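Local atomic coordinates of paraflagellar rod component (Trypanosoma brucei, PDB entry 2Q0X), a protein that is of unknown function but adopts the alpha/beta-hydrolase fold and is named as a component of the trypanosome paraflagellar rod. Residues Val122-Leu125 with Leu126-Ser129. Residues are numbered along the deposited sequence; the frame is centred on the assembly and turned at random.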
loop_
_atom_site.group_PDB
_atom_site.type_symbol
_atom_site.label_atom_id
_atom_site.label_comp_id
_atom_site.label_asym_id
_atom_site.label_seq_id
_atom_site.Cartn_x
_atom_site.Cartn_y
_atom_site.Cartn_z
ATOM N N VAL A 122 -10.624 -14.545 3.785
ATOM C CA VAL A 122 -11.007 -15.178 5.020
ATOM C C VAL A 122 -11.577 -16.574 4.762
ATOM O O VAL A 122 -11.247 -17.496 5.499
ATOM C CB VAL A 122 -11.968 -14.291 5.853
ATOM C CG1 VAL A 122 -12.580 -15.073 7.039
ATOM C CG2 VAL A 122 -11.232 -13.050 6.353
ATOM N N PHE A 123 -12.398 -16.738 3.714
ATOM C CA PHE A 123 -12.999 -18.040 3.429
ATOM C C PHE A 123 -11.929 -19.053 3.046
ATOM O O PHE A 123 -11.949 -20.201 3.513
ATOM C CB PHE A 123 -14.095 -17.959 2.354
ATOM C CG PHE A 123 -15.360 -17.279 2.830
ATOM C CD1 PHE A 123 -16.184 -17.901 3.757
ATOM C CD2 PHE A 123 -15.710 -16.007 2.369
ATOM C CE1 PHE A 123 -17.342 -17.286 4.204
ATOM C CE2 PHE A 123 -16.868 -15.390 2.815
ATOM C CZ PHE A 123 -17.686 -16.029 3.729
ATOM N N GLU A 124 -10.984 -18.598 2.223
ATOM C CA GLU A 124 -9.809 -19.374 1.833
ATOM C C GLU A 124 -8.920 -19.729 3.030
ATOM O O GLU A 124 -8.486 -20.881 3.178
ATOM C CB GLU A 124 -9.022 -18.577 0.793
ATOM C CG GLU A 124 -7.864 -19.297 0.182
ATOM C CD GLU A 124 -8.264 -20.539 -0.582
ATOM O OE1 GLU A 124 -9.387 -20.579 -1.165
ATOM O OE2 GLU A 124 -7.434 -21.474 -0.600
ATOM N N LEU A 125 -8.671 -18.743 3.889
ATOM C CA LEU A 125 -7.929 -18.954 5.134
ATOM C C LEU A 125 -8.574 -20.022 5.994
ATOM O O LEU A 125 -7.921 -20.966 6.377
ATOM C CB LEU A 125 -7.825 -17.665 5.975
ATOM C CG LEU A 125 -6.527 -16.853 5.885
ATOM C CD1 LEU A 125 -6.608 -15.565 6.726
ATOM C CD2 LEU A 125 -5.381 -17.689 6.322
ATOM N N LEU A 126 -9.850 -19.833 6.308
ATOM C CA LEU A 126 -10.589 -20.706 7.220
ATOM C C LEU A 126 -10.658 -22.180 6.787
ATOM O O LEU A 126 -10.754 -23.058 7.635
ATOM C CB LEU A 126 -12.000 -20.156 7.466
ATOM C CG LEU A 126 -12.100 -19.176 8.642
ATOM C CD1 LEU A 126 -11.053 -18.120 8.586
ATOM C CD2 LEU A 126 -13.435 -18.522 8.652
ATOM N N GLU A 127 -10.580 -22.450 5.486
ATOM C CA GLU A 127 -10.534 -23.811 5.006
ATOM C C GLU A 127 -9.119 -24.397 4.984
ATOM O O GLU A 127 -8.973 -25.603 5.120
ATOM C CB GLU A 127 -11.240 -23.963 3.651
ATOM C CG GLU A 127 -10.559 -23.343 2.430
ATOM C CD GLU A 127 -11.206 -23.793 1.096
ATOM O OE1 GLU A 127 -10.464 -23.962 0.074
ATOM O OE2 GLU A 127 -12.456 -23.978 1.076
ATOM N N ASN A 128 -8.087 -23.559 4.856
ATOM C CA ASN A 128 -6.707 -24.040 4.690
ATOM C C ASN A 128 -5.677 -23.583 5.745
ATOM O O ASN A 128 -4.500 -23.932 5.632
ATOM C CB ASN A 128 -6.186 -23.627 3.301
ATOM C CG ASN A 128 -6.889 -24.361 2.161
ATOM O OD1 ASN A 128 -6.989 -25.591 2.157
ATOM N ND2 ASN A 128 -7.385 -23.599 1.189
ATOM N N SER A 129 -6.083 -22.803 6.746
ATOM C CA SER A 129 -5.112 -22.271 7.705
ATOM C C SER A 129 -4.322 -23.367 8.447
ATOM O O SER A 129 -4.871 -24.411 8.799
ATOM C CB SER A 129 -5.791 -21.384 8.740
ATOM O OG SER A 129 -4.846 -20.821 9.637
#
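Asn128 ND2 reaches both carboxylates, Glu124 OE2 and Glu127 OE1, on the polar face of the last turn of helix 119-128. Its bond to Glu124 OE2 is short, 2.8 Å. The N-H...O angle of only 118° makes it weak, and the bond to Glu127 OE1, longer at 3.3 Å, is weak too. Glu124 reaches along the helix because CG is anti to the backbone N (chi1 -174°) and the chain then bends at chi2. Its OE1 comes within 3.8 Å of Glu127 OE1, a like-charge approach, while also accepting a weak hydrogen bond from His87.

On the apolar face, Val122 and Leu126 run alongside each other, CG1 of the valine 3.7 Å from CD1 of the leucine. The backbone bond from Leu126 N to Val122 O, 2.8 Å at 168°, is regular. Farther along, the helical pattern frays: Asn128 N divides itself between Glu124 O, at 3.2 Å, and Leu125 O, which Ser129 N also approaches. All three bonds are weak, and Ser129 is the first residue to leave helical geometry. Its OG hydrogen-bonds Asp95 of helix 87-104 and His131 N.

Val122 and Leu126 both touch Val138, placing this face against the sheet in the beta-alpha-beta unit of strands 110-115 and 135-143. The helix follows strand 110-115, the position that in alpha/beta hydrolases comes after the nucleophile-elbow strand. The one amide donor group shared weakly by two acidic side chains probably offsets part of their mutual repulsion, and a nearby histidine could ease it further.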